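Local coordinates for mucus binding protein (Lactobacillus reuteri, PDB 3I57) that probably helps the bacterium adhere to mucus as a repeat of a calcium-binding, cell-wall-attached surface protein, and also binds immunoglobulins, at residues Asp10-Gln15 with Ile72-Arg77; Glu28-Ser33 with Glu57-Asp62; Asn79-His84 with Thr121-Leu126; Val100-Ala105 with Glu112-Gln117. All coordinates share one frame; numbering follows the deposited sequence.

Interaction 1 of 4, residues Asp10-Gln15 with Ile72-Arg77; sequences DGETDQ and IFKHHR
The carboxylate of E12 lies stacked over one face of the H75 imidazole, the two planes 14° apart and E12 OE1 displaced toward the ring's rim, 3.5 Å from H75 CG. E12 CG lies beside the backbone N (chi1 -63°) with the chain extended beyond, carrying the carboxylate out over the ring. At the ring edge H75 NE2 donates to D10 OD2 over 2.6 Å, on the syn side of that carboxylate; H75 ND1 is held by D127. R77 meets E12 edge to edge, its guanidinium nearly coplanar with the carboxylate and gripping it end-on, R77 NH2 to E12 OE1 at 2.7 Å and R77 NH1 to E12 OE2 at 2.8 Å. The backbone N of H75 reaches E12 OE2 from above the carboxylate plane (2.8 Å). With an alanine in place of E12, the R77 guanidinium would probably lack its carboxylate mate, H75 N this acceptor, and the H75 face its cover. D10 OD1 accepts from E12 N in an Asx turn and also from T13 N. G11 N bonds to F73 O and, with the F73-I9 backbone bond, makes the parallel pairing of D10 with F73. The turn between strands 2-10 and 15-24 thus joins strand 67-80, where F73 packs against F41 of helix 35-43.

Interaction 2 of 4, residues Glu28-Ser33 with Glu57-Asp62; sequences ETIPYS and EKFDND. With CA (calcium ion), chain C.
I30 lies across one face of the F59 ring, its CG1 3.7 Å from the ring centroid and only 11° off the normal, a CH-pi contact centred on the ring. What puts that methylene there is its torsion: CG1 sits anti to the carbonyl carbon (chi1 -63°), beside the backbone N. P31 comes at about a right angle to the phenyl group, so that P31 CD meets the ring edge at F59 CE2 (3.7 Å). E28 runs alongside F59, pointing the same way, with E28 CD 3.8 Å from F59 CE2, while its OE1 bonds to the backbone N of Y25. I30 and E57 also lie side by side, I30 CD1 touching E57 CG at 3.6 Å; the E57 carboxylate bonds to Y69. Two backbone bonds join the loops round T29 and K58: F59 N to E28 O (3.0 Å) and I30 N to E57 O (2.8 Å). A water donates to both I30 O and E57 O, bridging the two loops. Past F59 the loop turns to the calcium ion, bound by D60 OD1 at 2.4 Å, D62 O, two waters, Q2 OE1 and N65 O. An apolar contact, whose I30 and F59 face V4, is thus followed directly in the chain by an oxygen-rich calcium turn, where D60 OD1 serves both the metal and, in an Asx turn, D62 N.

Interaction 3 of 4, residues Asn79-His84 with Thr121-Leu126; sequences NVDPNH and TRNGVL
V80 and G124 exchange two backbone hydrogen bonds, V80 N to G124 O at 2.8 Å and G124 N to V80 O at 3.2 Å, the ring of a hydrogen-bonded antiparallel pair. Both are nearly straight at hydrogen, yet each donor stands well out of its acceptor's carbonyl plane. N123 OD1 also approaches V80 O, at 3.3 Å, but both are acceptors and no bond joins them. N123 ND2 instead makes a weak hydrogen bond to N139, and its flank lies against P82, with N123 ND2 3.6 Å from P82 CG. P82 has no N-H to give; its CA makes a C-H contact to R122 O (3.3 Å), while its ring carbons rest on T121 CB. T121 OG1 is satisfied by E140 and N139, and the R122 guanidinium by the carbonyl of K91. H84 N donates back to D81 O over 3.1 Å, closing a type I turn that folds H84 over the strand. V80 CG1, anti to the carbonyl carbon (chi1 -60°), is thereby brought over one face of the H84 ring, toward its rim, and to L126 CB at 3.7 Å. L126 CD2 comes obliquely to the H84 ring, and V133 of strand 133-135 packs against V80, H84 and L126. N79 and V125 form the adjoining non-hydrogen-bonded pair, their side chains side by side. Here the last residues of strand 67-80 pair antiparallel with strand 112-127, so that a continuous beta sheet runs from the mucin-binding family region into the Muc B2-like one, in a repeat built on the beta-grasp fold.

Interaction 4 of 4, residues Val100-Ala105 with Glu112-Gln117; sequences VHYKYA and EDQTAQ
An antiparallel strand pair at the far end of the Muc B2-like region brings H101 and D113 together, alongside the hydrogen-bonded pair V100 and Q114. V100 N donates to Q114 O at 2.9 Å and Q114 N returns a bond to V100 O at 3.1 Å. H101 and D113 point the same way, and H101 ND1 donates a hydrogen bond to D113 OD1 over 2.7 Å; the oxygen lies in the imidazole plane, at its edge, whereas the nitrogen approaches from above the carboxylate plane. The aspartate reaches that edge because its CG is anti to the carbonyl carbon (chi1 -72°). In this beta-grasp region strand 93-104 runs between strand 112-127 and the parallel strand 176-183, whose V179 packs on V100 and Y102. A water accepts from Y102 N and donates to D113 OD1, so one carboxylate oxygen takes two donors and links the strands twice. With an asparagine in place of D113 the carboxylate charge is gone, and H101 would probably be held less firmly and be freer to turn. The Y102 ring, on the other side of its strand from H101, turns its edge to the backbone of E112, with Y102 CD2 3.2 Å from E112 O, and its hydroxyl lies beside the Q114 side chain.

From the N terminus, strand 2-10 ends in the turn of interaction 1, which meets strand 67-80 and closes a long loop that includes strand 15-24. Interaction 2 falls within that loop at the calcium end, its centre about 27 Å from that of interaction 1, and closes a smaller loop holding helix 35-43 and strand 46-51. Strand 67-80 then continues into interaction 3, where R77 packs against V125 and L126, so contacts 1 and 3 touch. Interaction 3 closes a second long loop, in series with the first. Interaction 4 lies inside it, closing the short connection between strands 93-104 and 112-127. Strand 112-127 carries both contacts, about 35 Å apart between centres. None cross.

Interaction 1 of 4, residues Asp10-Gln15 with Ile72-Arg77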
# COMPACT_ATOMS: atom_id res chain seq x y z
N ASP A 10 -0.34 -5.31 -20.40
CA ASP A 10 -0.59 -5.39 -18.94
C ASP A 10 -1.99 -5.95 -18.77
O ASP A 10 -3.00 -5.27 -19.07
CB ASP A 10 -0.48 -4.03 -18.26
CG ASP A 10 -0.83 -4.07 -16.76
OD1 ASP A 10 -1.50 -5.01 -16.31
OD2 ASP A 10 -0.41 -3.15 -16.04
N GLY A 11 -2.06 -7.21 -18.37
CA GLY A 11 -3.33 -7.91 -18.26
C GLY A 11 -4.12 -7.56 -17.01
O GLY A 11 -5.26 -8.02 -16.85
N GLU A 12 -3.55 -6.72 -16.14
CA GLU A 12 -4.31 -6.27 -14.98
C GLU A 12 -5.08 -5.03 -15.32
O GLU A 12 -6.16 -4.82 -14.78
CB GLU A 12 -3.42 -5.99 -13.77
CG GLU A 12 -2.70 -7.22 -13.26
CD GLU A 12 -2.16 -7.07 -11.84
OE1 GLU A 12 -2.49 -6.08 -11.14
OE2 GLU A 12 -1.41 -7.96 -11.45
N THR A 13 -4.50 -4.19 -16.18
CA THR A 13 -5.10 -2.91 -16.53
C THR A 13 -5.64 -2.92 -17.96
O THR A 13 -6.20 -1.92 -18.40
CB THR A 13 -4.10 -1.74 -16.38
OG1 THR A 13 -2.94 -1.97 -17.20
CG2 THR A 13 -3.67 -1.61 -14.93
N ASP A 14 -5.53 -4.08 -18.61
CA ASP A 14 -5.89 -4.25 -20.03
C ASP A 14 -5.36 -3.08 -20.85
O ASP A 14 -6.12 -2.34 -21.47
CB ASP A 14 -7.40 -4.38 -20.20
CG ASP A 14 -7.92 -5.69 -19.70
OD1 ASP A 14 -7.10 -6.61 -19.53
OD2 ASP A 14 -9.15 -5.80 -19.48
N GLN A 15 -4.03 -2.93 -20.84
CA GLN A 15 -3.35 -1.79 -21.48
C GLN A 15 -2.20 -2.32 -22.33
O GLN A 15 -1.43 -3.16 -21.87
CB GLN A 15 -2.81 -0.85 -20.40
CG GLN A 15 -1.65 0.02 -20.81
CD GLN A 15 -2.08 1.29 -21.51
OE1 GLN A 15 -1.64 1.59 -22.62
NE2 GLN A 15 -2.96 2.04 -20.86
N ILE A 72 1.37 -11.45 -22.33
CA ILE A 72 0.52 -10.83 -21.33
C ILE A 72 1.23 -10.92 -19.99
O ILE A 72 1.74 -11.98 -19.63
CB ILE A 72 -0.88 -11.51 -21.25
CG1 ILE A 72 -1.65 -11.33 -22.56
CG2 ILE A 72 -1.74 -10.90 -20.11
CD1 ILE A 72 -2.92 -12.20 -22.67
N PHE A 73 1.26 -9.81 -19.26
CA PHE A 73 1.87 -9.79 -17.94
C PHE A 73 0.88 -9.46 -16.84
O PHE A 73 -0.14 -8.80 -17.08
CB PHE A 73 2.94 -8.69 -17.89
CG PHE A 73 4.03 -8.86 -18.89
CD1 PHE A 73 5.21 -9.48 -18.54
CD2 PHE A 73 3.86 -8.41 -20.19
CE1 PHE A 73 6.23 -9.64 -19.48
CE2 PHE A 73 4.88 -8.58 -21.15
CZ PHE A 73 6.05 -9.19 -20.78
N LYS A 74 1.20 -9.87 -15.62
CA LYS A 74 0.54 -9.32 -14.44
C LYS A 74 1.56 -8.48 -13.67
O LYS A 74 2.72 -8.37 -14.07
CB LYS A 74 -0.05 -10.44 -13.57
CG LYS A 74 -1.08 -11.27 -14.26
CD LYS A 74 -1.56 -12.41 -13.32
CE LYS A 74 -2.93 -12.95 -13.74
NZ LYS A 74 -3.88 -11.83 -13.95
N HIS A 75 1.13 -7.89 -12.56
CA HIS A 75 2.09 -7.10 -11.76
C HIS A 75 2.74 -8.02 -10.73
O HIS A 75 2.03 -8.71 -10.00
CB HIS A 75 1.36 -5.98 -11.01
CG HIS A 75 0.73 -4.95 -11.89
ND1 HIS A 75 0.30 -3.73 -11.41
CD2 HIS A 75 0.47 -4.95 -13.22
CE1 HIS A 75 -0.21 -3.03 -12.41
NE2 HIS A 75 -0.12 -3.75 -13.52
N HIS A 76 4.07 -8.05 -10.68
CA HIS A 76 4.75 -8.80 -9.64
C HIS A 76 4.50 -8.14 -8.26
O HIS A 76 4.55 -6.92 -8.13
CB HIS A 76 6.25 -8.92 -9.92
CG HIS A 76 6.95 -9.75 -8.89
ND1 HIS A 76 6.75 -11.11 -8.79
CD2 HIS A 76 7.71 -9.40 -7.83
CE1 HIS A 76 7.42 -11.58 -7.75
NE2 HIS A 76 8.02 -10.56 -7.15
N ARG A 77 4.21 -8.97 -7.26
CA ARG A 77 3.98 -8.48 -5.90
C ARG A 77 4.90 -9.14 -4.90
O ARG A 77 5.34 -10.27 -5.10
CB ARG A 77 2.52 -8.68 -5.51
CG ARG A 77 1.57 -7.76 -6.31
CD ARG A 77 0.09 -7.98 -6.02
NE ARG A 77 -0.68 -6.94 -6.70
CZ ARG A 77 -1.05 -7.01 -7.97
NH1 ARG A 77 -0.73 -8.08 -8.69
NH2 ARG A 77 -1.73 -6.01 -8.52

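Interaction 2 of 4, residues Glu28-Ser33 with Glu57-Asp62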
# COMPACT_ATOMS: atom_id res chain seq x y z
N GLU A 28 8.53 -18.43 -44.18
CA GLU A 28 9.75 -18.15 -43.43
C GLU A 28 9.44 -18.32 -41.95
O GLU A 28 8.38 -17.90 -41.49
CB GLU A 28 10.21 -16.71 -43.73
CG GLU A 28 11.39 -16.21 -42.90
CD GLU A 28 11.58 -14.69 -43.01
OE1 GLU A 28 11.12 -14.08 -44.00
OE2 GLU A 28 12.22 -14.12 -42.10
N THR A 29 10.36 -18.92 -41.20
CA THR A 29 10.21 -18.94 -39.73
C THR A 29 10.35 -17.52 -39.16
O THR A 29 11.30 -16.80 -39.50
CB THR A 29 11.21 -19.91 -39.08
OG1 THR A 29 10.92 -21.24 -39.49
CG2 THR A 29 11.14 -19.82 -37.49
N ILE A 30 9.40 -17.09 -38.32
CA ILE A 30 9.41 -15.66 -37.90
C ILE A 30 10.66 -15.44 -37.03
O ILE A 30 10.79 -16.10 -36.03
CB ILE A 30 8.13 -15.25 -37.11
CG1 ILE A 30 6.86 -15.36 -37.98
CG2 ILE A 30 8.29 -13.81 -36.54
CD1 ILE A 30 5.56 -15.53 -37.17
N PRO A 31 11.59 -14.57 -37.45
CA PRO A 31 12.86 -14.47 -36.74
C PRO A 31 12.73 -13.56 -35.55
O PRO A 31 13.22 -12.42 -35.56
CB PRO A 31 13.82 -13.88 -37.79
CG PRO A 31 12.93 -13.11 -38.71
CD PRO A 31 11.59 -13.80 -38.71
N TYR A 32 12.03 -14.05 -34.53
CA TYR A 32 11.72 -13.26 -33.35
C TYR A 32 11.67 -14.17 -32.14
O TYR A 32 11.22 -15.33 -32.22
CB TYR A 32 10.35 -12.59 -33.52
CG TYR A 32 9.95 -11.58 -32.47
CD1 TYR A 32 10.31 -10.24 -32.60
CD2 TYR A 32 9.18 -11.96 -31.38
CE1 TYR A 32 9.94 -9.29 -31.65
CE2 TYR A 32 8.81 -11.04 -30.43
CZ TYR A 32 9.17 -9.70 -30.58
OH TYR A 32 8.78 -8.82 -29.61
N SER A 33 12.10 -13.60 -31.02
CA SER A 33 11.91 -14.20 -29.71
C SER A 33 11.33 -13.16 -28.76
O SER A 33 11.69 -11.98 -28.83
CB SER A 33 13.23 -14.69 -29.14
OG SER A 33 13.16 -14.84 -27.73
N GLU A 57 6.91 -20.41 -34.90
CA GLU A 57 5.84 -19.90 -35.77
C GLU A 57 6.41 -19.37 -37.10
O GLU A 57 7.46 -18.72 -37.08
CB GLU A 57 5.11 -18.76 -35.04
CG GLU A 57 3.81 -18.28 -35.68
CD GLU A 57 2.64 -19.19 -35.34
OE1 GLU A 57 2.90 -20.34 -34.93
OE2 GLU A 57 1.48 -18.75 -35.49
N LYS A 58 5.74 -19.68 -38.21
CA LYS A 58 6.04 -19.12 -39.55
C LYS A 58 5.11 -17.99 -39.98
O LYS A 58 3.94 -17.94 -39.56
CB LYS A 58 5.91 -20.22 -40.63
CG LYS A 58 6.83 -21.40 -40.45
CD LYS A 58 6.53 -22.54 -41.46
CE LYS A 58 5.05 -22.69 -41.80
NZ LYS A 58 4.76 -23.98 -42.53
N PHE A 59 5.58 -17.14 -40.89
CA PHE A 59 4.72 -16.20 -41.57
C PHE A 59 3.70 -17.00 -42.42
O PHE A 59 4.08 -17.97 -43.08
CB PHE A 59 5.52 -15.24 -42.49
CG PHE A 59 6.41 -14.27 -41.74
CD1 PHE A 59 5.90 -13.05 -41.29
CD2 PHE A 59 7.74 -14.56 -41.51
CE1 PHE A 59 6.72 -12.15 -40.59
CE2 PHE A 59 8.57 -13.67 -40.84
CZ PHE A 59 8.05 -12.46 -40.37
N ASP A 60 2.43 -16.57 -42.38
CA ASP A 60 1.35 -17.26 -43.11
C ASP A 60 1.36 -17.03 -44.62
O ASP A 60 2.26 -16.41 -45.16
CB ASP A 60 -0.03 -16.89 -42.57
CG ASP A 60 -0.37 -15.42 -42.74
OD1 ASP A 60 0.10 -14.73 -43.69
OD2 ASP A 60 -1.16 -14.94 -41.91
N ASN A 61 0.33 -17.53 -45.30
CA ASN A 61 0.19 -17.33 -46.73
C ASN A 61 -1.13 -16.61 -46.98
O ASN A 61 -1.89 -17.00 -47.87
CB ASN A 61 0.19 -18.70 -47.43
CG ASN A 61 0.10 -18.58 -48.96
OD1 ASN A 61 0.56 -17.60 -49.54
ND2 ASN A 61 -0.49 -19.59 -49.61
N ASP A 62 -1.40 -15.60 -46.15
CA ASP A 62 -2.67 -14.88 -46.18
C ASP A 62 -2.38 -13.38 -46.23
O ASP A 62 -2.06 -12.76 -45.21
CB ASP A 62 -3.50 -15.24 -44.95
CG ASP A 62 -4.84 -14.52 -44.90
OD1 ASP A 62 -5.02 -13.56 -45.68
OD2 ASP A 62 -5.69 -14.91 -44.08
CA CA C . -0.60 -12.45 -43.53
O HOH W 1 9.15 -18.11 -34.93
O HOH W 2 0.07 -10.04 -43.62
O HOH W 3 0.88 -12.37 -41.68

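Interaction 3 of 4, residues Asn79-His84 with Thr121-Leu126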
# COMPACT_ATOMS: atom_id res chain seq x y z
N ASN A 79 5.39 -9.31 -0.41
CA ASN A 79 4.94 -8.88 0.90
C ASN A 79 5.99 -7.97 1.53
O ASN A 79 7.19 -8.28 1.50
CB ASN A 79 4.72 -10.08 1.82
CG ASN A 79 3.76 -11.09 1.25
OD1 ASN A 79 2.72 -10.75 0.71
ND2 ASN A 79 4.11 -12.38 1.40
N VAL A 80 5.54 -6.87 2.12
CA VAL A 80 6.46 -5.95 2.79
C VAL A 80 6.08 -5.69 4.26
O VAL A 80 4.95 -5.93 4.68
CB VAL A 80 6.61 -4.57 2.04
CG1 VAL A 80 7.15 -4.77 0.63
CG2 VAL A 80 5.25 -3.82 1.99
N ASP A 81 7.06 -5.21 5.02
CA ASP A 81 6.91 -4.94 6.43
C ASP A 81 6.27 -3.55 6.62
O ASP A 81 6.19 -2.77 5.68
CB ASP A 81 8.28 -5.04 7.12
CG ASP A 81 8.89 -6.46 7.05
OD1 ASP A 81 8.14 -7.44 6.85
OD2 ASP A 81 10.13 -6.63 7.19
N PRO A 82 5.81 -3.23 7.84
CA PRO A 82 5.17 -1.96 8.12
C PRO A 82 6.07 -0.74 7.86
O PRO A 82 5.56 0.36 7.79
CB PRO A 82 4.83 -2.07 9.61
CG PRO A 82 4.57 -3.57 9.81
CD PRO A 82 5.75 -4.15 8.99
N ASN A 83 7.38 -0.91 7.75
CA ASN A 83 8.24 0.25 7.59
C ASN A 83 8.45 0.58 6.13
O ASN A 83 9.18 1.51 5.81
CB ASN A 83 9.61 0.03 8.25
CG ASN A 83 9.48 -0.44 9.68
OD1 ASN A 83 9.89 -1.56 10.01
ND2 ASN A 83 8.87 0.38 10.52
N HIS A 84 7.83 -0.17 5.25
CA HIS A 84 8.12 0.01 3.83
C HIS A 84 7.43 1.26 3.29
O HIS A 84 6.32 1.59 3.70
CB HIS A 84 7.74 -1.24 3.04
CG HIS A 84 8.35 -1.29 1.67
ND1 HIS A 84 9.35 -2.18 1.33
CD2 HIS A 84 8.10 -0.56 0.56
CE1 HIS A 84 9.68 -2.00 0.06
NE2 HIS A 84 8.94 -1.03 -0.43
N THR A 121 0.57 -0.84 13.61
CA THR A 121 1.33 -1.24 12.43
C THR A 121 0.46 -2.10 11.53
O THR A 121 -0.50 -2.71 11.98
CB THR A 121 2.61 -2.06 12.77
OG1 THR A 121 2.25 -3.34 13.31
CG2 THR A 121 3.46 -1.33 13.75
N ARG A 122 0.82 -2.14 10.26
CA ARG A 122 0.11 -3.01 9.30
C ARG A 122 1.12 -3.44 8.24
O ARG A 122 1.97 -2.63 7.82
CB ARG A 122 -1.11 -2.29 8.71
CG ARG A 122 -0.79 -1.01 7.90
CD ARG A 122 -2.06 -0.27 7.50
NE ARG A 122 -1.75 1.00 6.84
CZ ARG A 122 -2.67 1.77 6.27
NH1 ARG A 122 -3.95 1.40 6.26
NH2 ARG A 122 -2.31 2.91 5.70
N ASN A 123 1.06 -4.71 7.85
CA ASN A 123 1.87 -5.20 6.75
C ASN A 123 1.16 -4.91 5.47
O ASN A 123 0.00 -4.55 5.47
CB ASN A 123 2.13 -6.70 6.88
CG ASN A 123 3.18 -6.97 7.92
OD1 ASN A 123 4.30 -7.40 7.61
ND2 ASN A 123 2.86 -6.65 9.14
N GLY A 124 1.86 -5.05 4.36
CA GLY A 124 1.24 -4.80 3.07
C GLY A 124 1.88 -5.64 1.98
O GLY A 124 2.75 -6.47 2.23
N VAL A 125 1.37 -5.44 0.77
CA VAL A 125 1.87 -6.12 -0.40
C VAL A 125 2.20 -5.04 -1.43
O VAL A 125 1.32 -4.26 -1.85
CB VAL A 125 0.80 -6.97 -1.00
CG1 VAL A 125 1.25 -7.52 -2.35
CG2 VAL A 125 0.39 -8.10 -0.02
N LEU A 126 3.47 -5.02 -1.84
CA LEU A 126 3.97 -4.02 -2.75
C LEU A 126 3.76 -4.51 -4.17
O LEU A 126 4.01 -5.68 -4.48
CB LEU A 126 5.46 -3.78 -2.50
CG LEU A 126 6.19 -3.01 -3.58
CD1 LEU A 126 5.77 -1.55 -3.57
CD2 LEU A 126 7.71 -3.21 -3.38

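Interaction 4 of 4, residues Val100-Ala105 with Glu112-Gln117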
# COMPACT_ATOMS: atom_id res chain seq x y z
N VAL A 100 -5.03 14.57 28.09
CA VAL A 100 -5.78 14.77 29.32
C VAL A 100 -5.63 16.20 29.80
O VAL A 100 -4.51 16.68 30.03
CB VAL A 100 -5.32 13.84 30.43
CG1 VAL A 100 -6.18 14.07 31.71
CG2 VAL A 100 -5.37 12.37 29.95
N HIS A 101 -6.76 16.88 29.90
CA HIS A 101 -6.84 18.22 30.44
C HIS A 101 -7.11 18.15 31.95
O HIS A 101 -7.71 17.18 32.45
CB HIS A 101 -7.99 19.00 29.78
CG HIS A 101 -7.89 19.12 28.30
ND1 HIS A 101 -6.78 19.63 27.66
CD2 HIS A 101 -8.79 18.83 27.33
CE1 HIS A 101 -7.00 19.65 26.35
NE2 HIS A 101 -8.21 19.15 26.12
N TYR A 102 -6.70 19.20 32.66
CA TYR A 102 -6.89 19.27 34.12
C TYR A 102 -7.51 20.61 34.44
O TYR A 102 -6.92 21.66 34.16
CB TYR A 102 -5.57 19.09 34.89
CG TYR A 102 -4.88 17.78 34.59
CD1 TYR A 102 -5.39 16.57 35.06
CD2 TYR A 102 -3.75 17.76 33.77
CE1 TYR A 102 -4.78 15.36 34.75
CE2 TYR A 102 -3.14 16.58 33.43
CZ TYR A 102 -3.63 15.38 33.92
OH TYR A 102 -2.99 14.22 33.55
N LYS A 103 -8.72 20.56 35.00
CA LYS A 103 -9.54 21.76 35.18
C LYS A 103 -10.23 21.80 36.53
O LYS A 103 -10.45 20.77 37.15
CB LYS A 103 -10.61 21.84 34.08
CG LYS A 103 -10.04 21.94 32.64
CD LYS A 103 -11.15 21.94 31.57
CE LYS A 103 -10.59 22.12 30.15
NZ LYS A 103 -11.69 22.40 29.15
N TYR A 104 -10.62 22.99 36.96
CA TYR A 104 -11.49 23.10 38.12
C TYR A 104 -12.93 23.02 37.58
O TYR A 104 -13.11 22.91 36.38
CB TYR A 104 -11.19 24.41 38.87
CG TYR A 104 -9.81 24.45 39.48
CD1 TYR A 104 -9.52 23.74 40.62
CD2 TYR A 104 -8.78 25.23 38.92
CE1 TYR A 104 -8.28 23.77 41.19
CE2 TYR A 104 -7.53 25.27 39.48
CZ TYR A 104 -7.28 24.54 40.63
OH TYR A 104 -6.04 24.54 41.22
N ALA A 105 -13.95 23.07 38.43
CA ALA A 105 -15.34 22.91 37.96
C ALA A 105 -15.85 23.93 36.93
O ALA A 105 -16.75 23.63 36.16
CB ALA A 105 -16.31 22.82 39.12
N GLU A 112 -1.15 21.67 33.55
CA GLU A 112 -0.91 21.52 32.11
C GLU A 112 -1.32 20.13 31.66
O GLU A 112 -1.20 19.17 32.41
CB GLU A 112 0.55 21.78 31.74
CG GLU A 112 1.09 23.18 32.15
CD GLU A 112 0.14 24.31 31.77
OE1 GLU A 112 -0.24 24.40 30.59
OE2 GLU A 112 -0.24 25.12 32.66
N ASP A 113 -1.81 20.04 30.43
CA ASP A 113 -2.17 18.79 29.79
C ASP A 113 -1.04 17.78 29.92
O ASP A 113 0.14 18.15 29.90
CB ASP A 113 -2.38 19.01 28.29
CG ASP A 113 -3.65 19.78 27.95
OD1 ASP A 113 -4.45 20.10 28.85
OD2 ASP A 113 -3.83 20.02 26.72
N GLN A 114 -1.39 16.50 30.02
CA GLN A 114 -0.44 15.41 29.79
C GLN A 114 -0.92 14.64 28.58
O GLN A 114 -2.11 14.57 28.32
CB GLN A 114 -0.39 14.47 30.99
CG GLN A 114 0.38 15.05 32.14
CD GLN A 114 0.49 14.08 33.29
OE1 GLN A 114 -0.02 14.34 34.38
NE2 GLN A 114 1.16 12.95 33.06
N THR A 115 0.03 14.08 27.85
CA THR A 115 -0.30 13.31 26.66
C THR A 115 0.42 12.00 26.67
O THR A 115 1.39 11.82 27.39
CB THR A 115 0.09 14.04 25.37
OG1 THR A 115 1.49 14.37 25.37
CG2 THR A 115 -0.76 15.31 25.23
N ALA A 116 -0.07 11.07 25.86
CA ALA A 116 0.59 9.79 25.66
C ALA A 116 0.26 9.33 24.26
O ALA A 116 -0.72 9.78 23.66
CB ALA A 116 0.10 8.79 26.66
N GLN A 117 1.06 8.40 23.75
CA GLN A 117 0.93 7.98 22.37
C GLN A 117 0.90 6.48 22.23
O GLN A 117 1.50 5.76 23.04
CB GLN A 117 2.05 8.58 21.53
CG GLN A 117 1.93 10.11 21.34
CD GLN A 117 2.82 10.60 20.23
OE1 GLN A 117 3.93 10.11 20.04
NE2 GLN A 117 2.34 11.58 19.48
O HOH W 4 -4.94 21.08 31.31